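Nucleotidyltransferase-like protein (Exiguobacterium sibiricum, PDB 3C18) is of unknown detailed function but probably belongs to the nucleotidyltransferases, with a predicted substrate-binding domain and a helix-turn-helix domain following the transferase-like part. Local coordinates at residues L42-R47 / V65-V70; G144-A149 / T200-I205; V165-A170 / L182-V187; L268-Y273 / T285-V290. One frame throughout, in Å; residues are numbered along the deposited sequence. Where two conformers were deposited one is given.

The four contacts sample three parts of the chain. Interaction 1 lies in the sheet of the nucleotidyltransferase-like domain, interactions 2 and 3 in the helical YgxA-like domain, and interaction 4 in the helix-turn-helix domain. Interactions 2 and 3 share helix 146-167, near its start and at its end, with centres about 27 Å apart; interaction 3 is nested inside the loop that interaction 2 closes. Interaction 1 is remote, its centre about 46 Å from those of both interactions 2 and 4. Interactions 2 and 4 both touch the second subunit. A glycerol, probably from the crystallisation liquor, lies about 4 Å from the Y286 side chain in interaction 4.

Interaction 1 of 4, residues L42-R47 / V65-V70; sequences LLVITR and VSLHLV
V44 splays its two methyls between two leucines of the adjoining strand: CG1 meets CD1 of L69 at 3.5 Å, while CG2 lies against CD2 of L67 at 3.9 Å. The fork is set by the valine torsion (chi1 -178°), which holds CG1 opposite the backbone N and places CG2 beside that N, so that each methyl leans on a different leucine. L69 also sends CD1 to the CG2 methyl of T46, 3.8 Å away, whereas the hydroxyl of T46 turns to the backbone N of D48. At the start of the pair L42 inclines across V65, CD1 to CG1 3.7 Å. These side chains form one face of the sheet, and helix 2-15 packs on it, Y13 touching both V44 and L67. Segments 42-47 and 65-70 are parallel neighbours within a five-stranded mixed sheet, consistent with the nucleotidyltransferase fold assigned to this domain; their axes differ in direction by 19°. Five backbone hydrogen bonds join them, from L42 N to S66 O (2.8 Å) at one end to T46 N to V70 O (3.1 Å) at the other. An alanine at L67 would remove the branched end that V44 CG2 rests on and is likely to open a gap beneath Y13. On the other face L43 sets CD1 4.1 Å from CB of H68, and helix 72-81 packs on V70 and I45. The H68 imidazole belongs to this face too, with NE2 bonded to D36 and ND1 to the indole nitrogen of W53.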
loop_
_atom_site.group_PDB
_atom_site.type_symbol
_atom_site.label_atom_id
_atom_site.label_comp_id
_atom_site.label_asym_id
_atom_site.label_seq_id
_atom_site.Cartn_x
_atom_site.Cartn_y
_atom_site.Cartn_z
ATOM N N LEU A 42 -3.864 5.354 24.594
ATOM C CA LEU A 42 -3.482 6.738 24.692
ATOM C C LEU A 42 -2.806 7.129 23.401
ATOM O O LEU A 42 -1.923 6.446 22.922
ATOM C CB LEU A 42 -2.493 6.948 25.839
ATOM C CG LEU A 42 -2.986 6.884 27.273
ATOM C CD1 LEU A 42 -1.790 6.900 28.224
ATOM C CD2 LEU A 42 -3.943 8.034 27.566
ATOM N N LEU A 43 -3.229 8.257 22.863
ATOM C CA LEU A 43 -2.654 8.812 21.650
ATOM C C LEU A 43 -1.993 10.112 21.977
ATOM O O LEU A 43 -2.639 11.083 22.373
ATOM C CB LEU A 43 -3.724 9.015 20.565
ATOM C CG LEU A 43 -3.260 9.784 19.321
ATOM C CD1 LEU A 43 -2.297 8.917 18.470
ATOM C CD2 LEU A 43 -4.471 10.252 18.502
ATOM N N VAL A 44 -0.681 10.104 21.832
ATOM C CA VAL A 44 0.154 11.267 22.137
ATOM C C VAL A 44 0.630 11.869 20.836
ATOM O O VAL A 44 1.298 11.210 20.063
ATOM C CB VAL A 44 1.400 10.851 23.011
ATOM C CG1 VAL A 44 2.236 12.044 23.366
ATOM C CG2 VAL A 44 0.940 10.104 24.302
ATOM N N ILE A 45 0.236 13.120 20.577
ATOM C CA ILE A 45 0.700 13.842 19.387
ATOM C C ILE A 45 1.815 14.795 19.786
ATOM O O ILE A 45 1.686 15.603 20.712
ATOM C CB ILE A 45 -0.393 14.576 18.636
ATOM C CG1 ILE A 45 -1.520 13.603 18.265
ATOM C CG2 ILE A 45 0.189 15.140 17.299
ATOM C CD1 ILE A 45 -2.547 13.396 19.377
ATOM N N THR A 46 2.899 14.688 19.036
ATOM C CA THR A 46 4.142 15.332 19.372
ATOM C C THR A 46 4.901 15.883 18.162
ATOM O O THR A 46 4.742 15.407 17.031
ATOM C CB THR A 46 5.033 14.276 20.097
ATOM O OG1 THR A 46 6.201 14.892 20.617
ATOM C CG2 THR A 46 5.419 13.182 19.181
ATOM N N ARG A 47 5.716 16.904 18.423
ATOM C CA ARG A 47 6.604 17.478 17.427
ATOM C C ARG A 47 8.017 17.061 17.695
ATOM O O ARG A 47 8.959 17.554 17.094
ATOM C CB ARG A 47 6.523 18.991 17.408
ATOM C CG ARG A 47 5.246 19.500 16.889
ATOM C CD ARG A 47 5.213 21.008 16.900
ATOM N NE ARG A 47 3.876 21.461 16.585
ATOM C CZ ARG A 47 3.458 22.717 16.692
ATOM N NH1 ARG A 47 4.282 23.657 17.117
ATOM N NH2 ARG A 47 2.202 23.031 16.378
ATOM N N VAL A 65 -2.508 -0.555 29.093
ATOM C CA VAL A 65 -2.516 0.682 28.321
ATOM C C VAL A 65 -1.566 0.588 27.144
ATOM O O VAL A 65 -0.407 0.293 27.300
ATOM C CB VAL A 65 -2.072 1.875 29.213
ATOM C CG1 VAL A 65 -2.147 3.211 28.469
ATOM C CG2 VAL A 65 -2.896 1.913 30.476
ATOM N N SER A 66 -2.115 0.833 25.955
ATOM C CA SER A 66 -1.313 1.007 24.735
ATOM C C SER A 66 -1.104 2.502 24.470
ATOM O O SER A 66 -2.031 3.288 24.472
ATOM C CB SER A 66 -2.000 0.381 23.517
ATOM O OG SER A 66 -1.118 0.408 22.414
ATOM N N LEU A 67 0.141 2.872 24.255
ATOM C CA LEU A 67 0.458 4.237 23.922
ATOM C C LEU A 67 0.995 4.372 22.491
ATOM O O LEU A 67 2.053 3.823 22.136
ATOM C CB LEU A 67 1.427 4.797 24.944
ATOM C CG LEU A 67 1.640 6.305 24.945
ATOM C CD1 LEU A 67 1.959 6.798 26.319
ATOM C CD2 LEU A 67 2.748 6.652 23.964
ATOM N N HIS A 68 0.228 5.106 21.691
ATOM C CA HIS A 68 0.626 5.503 20.339
ATOM C C HIS A 68 1.210 6.911 20.342
ATOM O O HIS A 68 0.554 7.861 20.709
ATOM C CB HIS A 68 -0.537 5.377 19.361
ATOM C CG HIS A 68 -0.851 3.948 18.996
ATOM N ND1 HIS A 68 -0.765 3.469 17.705
ATOM C CD2 HIS A 68 -1.209 2.888 19.766
ATOM C CE1 HIS A 68 -1.085 2.182 17.691
ATOM N NE2 HIS A 68 -1.350 1.802 18.933
ATOM N N LEU A 69 2.480 6.985 19.968
ATOM C CA LEU A 69 3.245 8.223 19.884
ATOM C C LEU A 69 3.397 8.518 18.401
ATOM O O LEU A 69 3.999 7.726 17.675
ATOM C CB LEU A 69 4.634 8.055 20.536
ATOM C CG LEU A 69 5.456 9.343 20.717
ATOM C CD1 LEU A 69 4.731 10.351 21.587
ATOM C CD2 LEU A 69 6.812 9.033 21.302
ATOM N N VAL A 70 2.785 9.620 17.961
ATOM C CA VAL A 70 2.767 9.995 16.545
ATOM C C VAL A 70 3.161 11.442 16.336
ATOM O O VAL A 70 2.748 12.301 17.077
ATOM C CB VAL A 70 1.367 9.817 15.967
ATOM C CG1 VAL A 70 1.359 10.118 14.474
ATOM C CG2 VAL A 70 0.885 8.390 16.230
#

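Interaction 2 of 4, residues G144-A149 / T200-I205; sequences GNYYDA and TLEQRI
L201 enters between two tyrosines as the first turns of two helices pack side by side, running in roughly the same direction, within the helical YgxA-like domain. Its CD2 methyl meets CB of Y146 at 3.6 Å. That same methyl sits over the centre of the Y147 ring, 3.9 Å from the centroid, in a CH-pi contact; the ring also meets Y188 of the second subunit edge to face, so it links the helix pair to the dimer interface. E202 follows, and its CG methylene lies 3.5 Å from the centroid of the Y146 ring, over the middle of one face. A bend at chi2 (91°) keeps the carboxylate near the ring, OE2 3.8 Å from Y146 CE2, with its plane 61° from that of the ring. The opposite face of Y146 receives the carbonyl oxygen of G144, set toward the rim, while F141 meets the ring edge to face. A serine in place of Y146 would probably leave E202 CG without its aromatic floor and F141 without its stacking mate. Next, Q203 ties the helix start: its backbone N donates to OG1 of T200, the N-cap residue, at 3.1 Å. NH1 of R204 makes a weak bond to O of L195 of the second subunit. I205 completes the helix-helix contact one turn on, its CG2 being 4.3 Å from CB of A149 and its CD1 methyl pressed against the backbone O of Y146 at 3.2 Å.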
loop_
_atom_site.group_PDB
_atom_site.type_symbol
_atom_site.label_atom_id
_atom_site.label_comp_id
_atom_site.label_asym_id
_atom_site.label_seq_id
_atom_site.Cartn_x
_atom_site.Cartn_y
_atom_site.Cartn_z
ATOM N N GLY A 144 -5.638 -14.952 -21.166
ATOM C CA GLY A 144 -6.321 -16.184 -20.750
ATOM C C GLY A 144 -6.138 -16.547 -19.288
ATOM O O GLY A 144 -6.500 -17.649 -18.851
ATOM N N ASN A 145 -5.602 -15.609 -18.520
ATOM C CA ASN A 145 -5.420 -15.809 -17.049
ATOM C C ASN A 145 -6.631 -15.307 -16.274
ATOM O O ASN A 145 -6.593 -14.280 -15.682
ATOM C CB ASN A 145 -4.178 -15.069 -16.551
ATOM C CG ASN A 145 -2.909 -15.483 -17.260
ATOM O OD1 ASN A 145 -2.112 -14.644 -17.647
ATOM N ND2 ASN A 145 -2.719 -16.779 -17.431
ATOM N N TYR A 146 -7.688 -16.087 -16.259
ATOM C CA TYR A 146 -9.008 -15.624 -15.806
ATOM C C TYR A 146 -9.117 -15.470 -14.291
ATOM O O TYR A 146 -9.756 -14.553 -13.817
ATOM C CB TYR A 146 -10.121 -16.530 -16.327
ATOM C CG TYR A 146 -10.099 -16.604 -17.855
ATOM C CD1 TYR A 146 -10.262 -15.454 -18.607
ATOM C CD2 TYR A 146 -9.882 -17.804 -18.523
ATOM C CE1 TYR A 146 -10.225 -15.484 -19.972
ATOM C CE2 TYR A 146 -9.838 -17.849 -19.898
ATOM C CZ TYR A 146 -10.001 -16.669 -20.616
ATOM O OH TYR A 146 -9.951 -16.663 -21.979
ATOM N N TYR A 147 -8.507 -16.376 -13.538
ATOM C CA TYR A 147 -8.615 -16.306 -12.059
ATOM C C TYR A 147 -7.903 -15.081 -11.542
ATOM O O TYR A 147 -8.343 -14.411 -10.621
ATOM C CB TYR A 147 -8.066 -17.552 -11.403
ATOM C CG TYR A 147 -9.025 -18.696 -11.511
ATOM C CD1 TYR A 147 -10.185 -18.712 -10.769
ATOM C CD2 TYR A 147 -8.787 -19.744 -12.360
ATOM C CE1 TYR A 147 -11.090 -19.761 -10.865
ATOM C CE2 TYR A 147 -9.679 -20.801 -12.459
ATOM C CZ TYR A 147 -10.825 -20.807 -11.708
ATOM O OH TYR A 147 -11.712 -21.860 -11.811
ATOM N N ASP A 148 -6.819 -14.774 -12.210
ATOM C CA ASP A 148 -5.993 -13.600 -11.878
ATOM C C ASP A 148 -6.642 -12.289 -12.345
ATOM O O ASP A 148 -6.565 -11.249 -11.694
ATOM C CB ASP A 148 -4.616 -13.776 -12.485
ATOM C CG ASP A 148 -3.786 -14.818 -11.746
ATOM O OD1 ASP A 148 -3.343 -14.510 -10.628
ATOM O OD2 ASP A 148 -3.566 -15.908 -12.280
ATOM N N ALA A 149 -7.290 -12.347 -13.488
ATOM C CA ALA A 149 -7.987 -11.168 -14.024
ATOM C C ALA A 149 -9.137 -10.808 -13.107
ATOM O O ALA A 149 -9.416 -9.647 -12.836
ATOM C CB ALA A 149 -8.516 -11.438 -15.453
ATOM N N THR A 200 -20.411 -17.719 -17.336
ATOM C CA THR A 200 -19.125 -18.389 -17.200
ATOM C C THR A 200 -18.153 -17.399 -16.576
ATOM O O THR A 200 -18.403 -16.209 -16.517
ATOM C CB THR A 200 -18.565 -18.895 -18.547
ATOM O OG1 THR A 200 -18.260 -17.794 -19.391
ATOM C CG2 THR A 200 -19.541 -19.805 -19.274
ATOM N N LEU A 201 -17.045 -17.913 -16.073
ATOM C CA LEU A 201 -16.028 -17.065 -15.472
ATOM C C LEU A 201 -15.609 -16.004 -16.484
ATOM O O LEU A 201 -15.534 -14.791 -16.188
ATOM C CB LEU A 201 -14.833 -17.923 -14.987
ATOM C CG LEU A 201 -13.703 -17.114 -14.358
ATOM C CD1 LEU A 201 -14.200 -16.369 -13.124
ATOM C CD2 LEU A 201 -12.505 -17.995 -14.031
ATOM N N GLU A 202 -15.347 -16.464 -17.698
ATOM C CA GLU A 202 -14.846 -15.593 -18.754
ATOM C C GLU A 202 -15.852 -14.497 -19.047
ATOM O O GLU A 202 -15.512 -13.328 -19.160
ATOM C CB GLU A 202 -14.553 -16.371 -20.058
ATOM C CG GLU A 202 -13.422 -17.351 -19.948
ATOM C CD GLU A 202 -13.887 -18.760 -19.524
ATOM O OE1 GLU A 202 -14.981 -18.875 -18.951
ATOM O OE2 GLU A 202 -13.151 -19.748 -19.750
ATOM N N GLN A 203 -17.101 -14.900 -19.197
ATOM C CA GLN A 203 -18.134 -13.961 -19.566
ATOM C C GLN A 203 -18.342 -12.933 -18.468
ATOM O O GLN A 203 -18.440 -11.736 -18.748
ATOM C CB GLN A 203 -19.437 -14.674 -19.892
ATOM C CG GLN A 203 -20.475 -13.741 -20.444
ATOM C CD GLN A 203 -20.110 -13.210 -21.817
ATOM O OE1 GLN A 203 -19.776 -13.977 -22.717
ATOM N NE2 GLN A 203 -20.191 -11.892 -21.994
ATOM N N ARG A 204 -18.371 -13.375 -17.220
ATOM C CA ARG A 204 -18.680 -12.411 -16.135
ATOM C C ARG A 204 -17.544 -11.376 -16.025
ATOM O O ARG A 204 -17.778 -10.194 -15.800
ATOM C CB ARG A 204 -18.969 -13.089 -14.815
ATOM C CG ARG A 204 -17.745 -13.708 -14.206
ATOM C CD ARG A 204 -18.085 -14.406 -12.895
ATOM N NE ARG A 204 -19.019 -15.493 -13.098
ATOM C CZ ARG A 204 -19.532 -16.194 -12.115
ATOM N NH1 ARG A 204 -19.211 -15.901 -10.870
ATOM N NH2 ARG A 204 -20.374 -17.174 -12.373
ATOM N N ILE A 205 -16.321 -11.830 -16.226
ATOM C CA ILE A 205 -15.167 -10.922 -16.184
ATOM C C ILE A 205 -15.226 -9.948 -17.336
ATOM O O ILE A 205 -14.909 -8.783 -17.221
ATOM C CB ILE A 205 -13.785 -11.697 -16.258
ATOM C CG1 ILE A 205 -13.584 -12.606 -15.051
ATOM C CG2 ILE A 205 -12.627 -10.738 -16.369
ATOM C CD1 ILE A 205 -12.450 -13.604 -15.247
#

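Interaction 3 of 4, residues V165-A170 / L182-V187; sequences VLEKGA and LDDPDV
K168 lays its aliphatic chain over the backbone of D183, with CG 3.4 Å from D183 O and 4.0 Å from D183 CB. The contact joins the end of helix 146-167 to the break between helices 176-183 and 185-195, all in the helical YgxA-like domain. Helix 146-167 finishes in a Schellman motif in which G169 takes a positive phi of 94° and gives its N to L166 O, while A170 N makes a weak bond back to V165 O, turning the chain just after the lysine. K168 then curls rather than extends: chi2 (-67°), chi3 and chi4 are all bent, and the amino group is brought back to D183 O, to which NZ makes a weak hydrogen bond of 3.4 Å. The carboxylate of D183 goes elsewhere, since OD2 lies against V165, equally distant from its two methyls, 3.9 Å to CG1 and to CG2. K168 NZ and D183 OD1 are opposite in charge but remain 4.7 Å apart, too far for a direct pairing. On another side of the junction E167 OE1 and D184 OD2 stand 4.2 Å from each other. Two like charges would probably repel there, yet K219 NZ forms salt bridges to both oxygens and so is likely to offset the strain, while E167 OE2 bonds to the hydroxyl of S222. D184 is also the N-cap of helix 185-195: its other oxygen, OD1, receives a weak capping bond of 3.4 Å from the backbone N of V187.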
loop_
_atom_site.group_PDB
_atom_site.type_symbol
_atom_site.label_atom_id
_atom_site.label_comp_id
_atom_site.label_asym_id
_atom_site.label_seq_id
_atom_site.Cartn_x
_atom_site.Cartn_y
_atom_site.Cartn_z
ATOM N N VAL A 165 -18.048 7.188 -3.779
ATOM C CA VAL A 165 -18.401 7.712 -2.461
ATOM C C VAL A 165 -17.771 9.103 -2.282
ATOM O O VAL A 165 -18.435 10.057 -1.877
ATOM C CB VAL A 165 -17.986 6.774 -1.318
ATOM C CG1 VAL A 165 -18.172 7.441 0.038
ATOM C CG2 VAL A 165 -18.803 5.494 -1.401
ATOM N N LEU A 166 -16.487 9.209 -2.593
ATOM C CA LEU A 166 -15.797 10.510 -2.536
ATOM C C LEU A 166 -16.519 11.535 -3.409
ATOM O O LEU A 166 -16.683 12.686 -3.052
ATOM C CB LEU A 166 -14.338 10.352 -3.020
ATOM C CG LEU A 166 -13.362 9.686 -2.032
ATOM C CD1 LEU A 166 -12.126 9.131 -2.783
ATOM C CD2 LEU A 166 -12.941 10.656 -0.915
ATOM N N GLU A 167 -17.006 11.091 -4.554
ATOM C CA GLU A 167 -17.619 12.015 -5.510
ATOM C C GLU A 167 -18.799 12.705 -4.887
ATOM O O GLU A 167 -19.122 13.807 -5.245
ATOM C CB GLU A 167 -18.072 11.318 -6.797
ATOM C CG GLU A 167 -16.966 11.001 -7.762
ATOM C CD GLU A 167 -17.454 10.279 -9.000
ATOM O OE1 GLU A 167 -18.333 9.400 -8.861
ATOM O OE2 GLU A 167 -16.921 10.541 -10.109
ATOM N N LYS A 168 -19.436 12.029 -3.947
ATOM C CA LYS A 168 -20.690 12.511 -3.355
ATOM C C LYS A 168 -20.359 13.265 -2.089
ATOM O O LYS A 168 -21.233 13.703 -1.371
ATOM C CB LYS A 168 -21.646 11.350 -3.051
ATOM C CG LYS A 168 -22.234 10.687 -4.290
ATOM C CD LYS A 168 -23.175 11.600 -5.052
ATOM C CE LYS A 168 -24.610 11.598 -4.464
ATOM N NZ LYS A 168 -25.496 10.405 -4.817
ATOM N N GLY A 169 -19.071 13.362 -1.804
ATOM C CA GLY A 169 -18.564 14.213 -0.731
ATOM C C GLY A 169 -18.358 13.563 0.610
ATOM O O GLY A 169 -18.158 14.241 1.613
ATOM N N ALA A 170 -18.369 12.238 0.628
ATOM C CA ALA A 170 -18.147 11.490 1.869
ATOM C C ALA A 170 -16.842 10.730 1.901
ATOM O O ALA A 170 -16.268 10.357 0.880
ATOM C CB ALA A 170 -19.320 10.539 2.106
ATOM N N LEU A 182 -26.398 3.576 -2.514
ATOM C CA LEU A 182 -27.194 4.774 -2.785
ATOM C C LEU A 182 -26.343 5.894 -3.414
ATOM O O LEU A 182 -26.816 6.629 -4.256
ATOM C CB LEU A 182 -27.901 5.250 -1.515
ATOM C CG LEU A 182 -29.068 4.334 -1.114
ATOM C CD1 LEU A 182 -29.950 5.016 -0.069
ATOM C CD2 LEU A 182 -29.902 3.918 -2.358
ATOM N N ASP A 183 -25.077 5.979 -3.029
ATOM C CA ASP A 183 -24.181 7.034 -3.550
ATOM C C ASP A 183 -23.890 6.877 -5.039
ATOM O O ASP A 183 -23.531 7.845 -5.717
ATOM C CB ASP A 183 -22.846 7.081 -2.790
ATOM C CG ASP A 183 -22.993 7.635 -1.398
ATOM O OD1 ASP A 183 -24.139 7.973 -0.997
ATOM O OD2 ASP A 183 -21.963 7.713 -0.698
ATOM N N ASP A 184 -24.000 5.637 -5.517
ATOM C CA ASP A 184 -23.825 5.316 -6.950
ATOM C C ASP A 184 -24.359 3.925 -7.312
ATOM O O ASP A 184 -23.609 2.955 -7.401
ATOM C CB ASP A 184 -22.369 5.437 -7.384
ATOM C CG ASP A 184 -22.226 5.663 -8.896
ATOM O OD1 ASP A 184 -23.064 5.137 -9.667
ATOM O OD2 ASP A 184 -21.268 6.370 -9.307
ATOM N N PRO A 185 -25.667 3.828 -7.526
ATOM C CA PRO A 185 -26.320 2.539 -7.819
ATOM C C PRO A 185 -25.784 1.831 -9.066
ATOM O O PRO A 185 -25.822 0.610 -9.164
ATOM C CB PRO A 185 -27.780 2.934 -8.004
ATOM C CG PRO A 185 -27.933 4.242 -7.239
ATOM C CD PRO A 185 -26.627 4.917 -7.259
ATOM N N ASP A 186 -25.298 2.607 -10.019
ATOM C CA ASP A 186 -24.754 2.020 -11.235
ATOM C C ASP A 186 -23.479 1.219 -10.914
ATOM O O ASP A 186 -23.212 0.184 -11.492
ATOM C CB ASP A 186 -24.414 3.072 -12.274
ATOM C CG ASP A 186 -25.616 3.568 -13.017
ATOM O OD1 ASP A 186 -26.687 2.914 -12.996
ATOM O OD2 ASP A 186 -25.459 4.615 -13.661
ATOM N N VAL A 187 -22.678 1.729 -9.992
ATOM C CA VAL A 187 -21.439 1.017 -9.610
ATOM C C VAL A 187 -21.789 -0.206 -8.800
ATOM O O VAL A 187 -21.300 -1.312 -9.024
ATOM C CB VAL A 187 -20.503 1.926 -8.807
ATOM C CG1 VAL A 187 -19.345 1.107 -8.237
ATOM C CG2 VAL A 187 -20.032 3.062 -9.735
#

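Interaction 4 of 4, residues L268-Y273 / T285-V290; sequences LIRISY and TYEPVV
S272 OG and T285 OG1 are hydrogen-bonded, 2.6 Å apart. Being paired across the strands, the two residues share a face, and chi1 of 60° and 68° sets each hydroxyl between its own backbone N and carbonyl carbon, turned to the other. A water extends this link, binding S272 OG at 2.7 Å and donating to R270 O. The backbones are knit as antiparallel strands, with R270 and E287 forming a hydrogen-bonded pair through R270 N to E287 O (2.8 Å), as do S272 and T285. Beside the hydroxyls, R270 and E287 run alongside each other. E287 OE1 lies at the guanidinium edge, but NH2 is 3.6 Å from it, a long salt bridge. A second water accepts from R270 NE and donates to E287 OE1 at 2.7 Å, supplementing that pairing. CG2 of V289 lies over one face of the guanidinium, 3.6 Å from NH1. On the opposite side of the sheet I271 CD1 packs against Y286 CE1 at 3.9 Å, and I269 CG2 approaches the edge of the same ring, whose OH bonds to H57 of the second subunit. The hairpin has the place of a winged-helix wing, consistent with the helix-turn-helix assignment: helix 253-265 packs on I269, I271 and Y286, helix 220-231 on L268 and P288, and strand 238-239 flanks strand 281-288.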
loop_
_atom_site.group_PDB
_atom_site.type_symbol
_atom_site.label_atom_id
_atom_site.label_comp_id
_atom_site.label_asym_id
_atom_site.label_seq_id
_atom_site.Cartn_x
_atom_site.Cartn_y
_atom_site.Cartn_z
ATOM N N LEU A 268 -7.701 15.031 -22.657
ATOM C CA LEU A 268 -7.692 16.059 -21.584
ATOM C C LEU A 268 -6.315 16.676 -21.326
ATOM O O LEU A 268 -6.169 17.693 -20.666
ATOM C CB LEU A 268 -8.207 15.447 -20.293
ATOM C CG LEU A 268 -9.689 15.058 -20.358
ATOM C CD1 LEU A 268 -10.078 14.264 -19.101
ATOM C CD2 LEU A 268 -10.520 16.321 -20.498
ATOM N N ILE A 269 -5.308 16.003 -21.855
ATOM C CA ILE A 269 -3.930 16.471 -21.768
ATOM C C ILE A 269 -3.341 16.409 -23.152
ATOM O O ILE A 269 -3.598 15.480 -23.926
ATOM C CB ILE A 269 -3.060 15.657 -20.762
ATOM C CG1 ILE A 269 -3.302 16.115 -19.323
ATOM C CG2 ILE A 269 -1.572 15.872 -21.037
ATOM C CD1 ILE A 269 -2.582 15.259 -18.287
ATOM N N ARG A 270 -2.588 17.442 -23.478
ATOM C CA ARG A 270 -1.930 17.563 -24.772
ATOM C C ARG A 270 -0.456 17.275 -24.683
ATOM O O ARG A 270 0.242 17.892 -23.952
ATOM C CB ARG A 270 -2.122 18.992 -25.339
ATOM C CG ARG A 270 -1.502 19.204 -26.736
ATOM C CD ARG A 270 -2.005 20.506 -27.405
ATOM N NE ARG A 270 -2.185 21.565 -26.412
ATOM C CZ ARG A 270 -3.366 22.064 -26.059
ATOM N NH1 ARG A 270 -4.480 21.644 -26.658
ATOM N NH2 ARG A 270 -3.424 23.009 -25.122
ATOM N N ILE A 271 -0.005 16.335 -25.486
ATOM C CA ILE A 271 1.426 15.963 -25.543
ATOM C C ILE A 271 2.159 16.650 -26.691
ATOM O O ILE A 271 1.696 16.695 -27.828
ATOM C CB ILE A 271 1.610 14.391 -25.624
ATOM C CG1 ILE A 271 3.070 14.031 -25.493
ATOM C CG2 ILE A 271 1.051 13.837 -26.904
ATOM C CD1 ILE A 271 3.329 12.550 -25.332
ATOM N N SER A 272 3.310 17.228 -26.363
ATOM C CA SER A 272 4.156 17.839 -27.331
ATOM C C SER A 272 5.618 17.621 -27.007
ATOM O O SER A 272 5.968 16.992 -26.052
ATOM C CB SER A 272 3.885 19.347 -27.433
ATOM O OG SER A 272 4.107 19.989 -26.183
ATOM N N TYR A 273 6.447 18.130 -27.876
ATOM C CA TYR A 273 7.859 17.890 -27.824
ATOM C C TYR A 273 8.621 19.166 -28.081
ATOM O O TYR A 273 8.373 19.827 -29.064
ATOM C CB TYR A 273 8.210 16.874 -28.877
ATOM C CG TYR A 273 7.419 15.591 -28.781
ATOM C CD1 TYR A 273 7.819 14.573 -27.955
ATOM C CD2 TYR A 273 6.244 15.428 -29.503
ATOM C CE1 TYR A 273 7.089 13.378 -27.869
ATOM C CE2 TYR A 273 5.511 14.266 -29.414
ATOM C CZ TYR A 273 5.944 13.239 -28.599
ATOM O OH TYR A 273 5.214 12.070 -28.513
ATOM N N THR A 285 6.518 17.257 -23.256
ATOM C CA THR A 285 5.803 18.232 -22.425
ATOM C C THR A 285 4.308 17.987 -22.497
ATOM O O THR A 285 3.795 17.372 -23.455
ATOM C CB THR A 285 6.148 19.698 -22.804
ATOM O OG1 THR A 285 5.630 20.004 -24.095
ATOM C CG2 THR A 285 7.648 19.924 -22.833
ATOM N N TYR A 286 3.667 18.339 -21.402
ATOM C CA TYR A 286 2.259 18.032 -21.158
ATOM C C TYR A 286 1.515 19.242 -20.677
ATOM O O TYR A 286 2.022 20.053 -19.868
ATOM C CB TYR A 286 2.139 16.960 -20.095
ATOM C CG TYR A 286 2.950 15.731 -20.403
ATOM C CD1 TYR A 286 2.496 14.786 -21.276
ATOM C CD2 TYR A 286 4.213 15.557 -19.855
ATOM C CE1 TYR A 286 3.248 13.665 -21.565
ATOM C CE2 TYR A 286 4.966 14.428 -20.142
ATOM C CZ TYR A 286 4.459 13.473 -21.002
ATOM O OH TYR A 286 5.175 12.331 -21.332
ATOM N N GLU A 287 0.300 19.382 -21.186
ATOM C CA GLU A 287 -0.496 20.558 -20.837
ATOM C C GLU A 287 -1.982 20.199 -20.790
ATOM O O GLU A 287 -2.445 19.521 -21.673
ATOM C CB GLU A 287 -0.291 21.641 -21.904
ATOM C CG GLU A 287 -0.690 23.043 -21.468
ATOM C CD GLU A 287 -0.362 24.091 -22.538
ATOM O OE1 GLU A 287 -0.142 23.687 -23.711
ATOM O OE2 GLU A 287 -0.299 25.299 -22.180
ATOM N N PRO A 288 -2.707 20.658 -19.769
ATOM C CA PRO A 288 -4.137 20.366 -19.792
ATOM C C PRO A 288 -4.825 21.125 -20.913
ATOM O O PRO A 288 -4.529 22.293 -21.180
ATOM C CB PRO A 288 -4.642 20.845 -18.423
ATOM C CG PRO A 288 -3.449 21.383 -17.695
ATOM C CD PRO A 288 -2.350 21.601 -18.703
ATOM N N VAL A 289 -5.710 20.408 -21.584
ATOM C CA VAL A 289 -6.493 20.949 -22.685
ATOM C C VAL A 289 -7.680 21.734 -22.142
ATOM O O VAL A 289 -8.233 21.441 -21.066
ATOM C CB VAL A 289 -6.986 19.830 -23.631
ATOM C CG1 VAL A 289 -8.012 20.351 -24.605
ATOM C CG2 VAL A 289 -5.815 19.246 -24.364
ATOM N N VAL A 290 -8.064 22.732 -22.922
ATOM C CA VAL A 290 -9.215 23.589 -22.609
ATOM C C VAL A 290 -8.788 24.666 -21.637
ATOM O O VAL A 290 -8.633 25.828 -22.019
ATOM C CB VAL A 290 -10.389 22.802 -21.964
ATOM O OXT VAL A 290 -8.589 24.369 -20.454
HETATM O O HOH W 1 -8.008 19.321 -19.228
HETATM O O HOH W 2 2.128 19.837 -24.374
HETATM O O HOH W 3 0.892 21.945 -25.553
#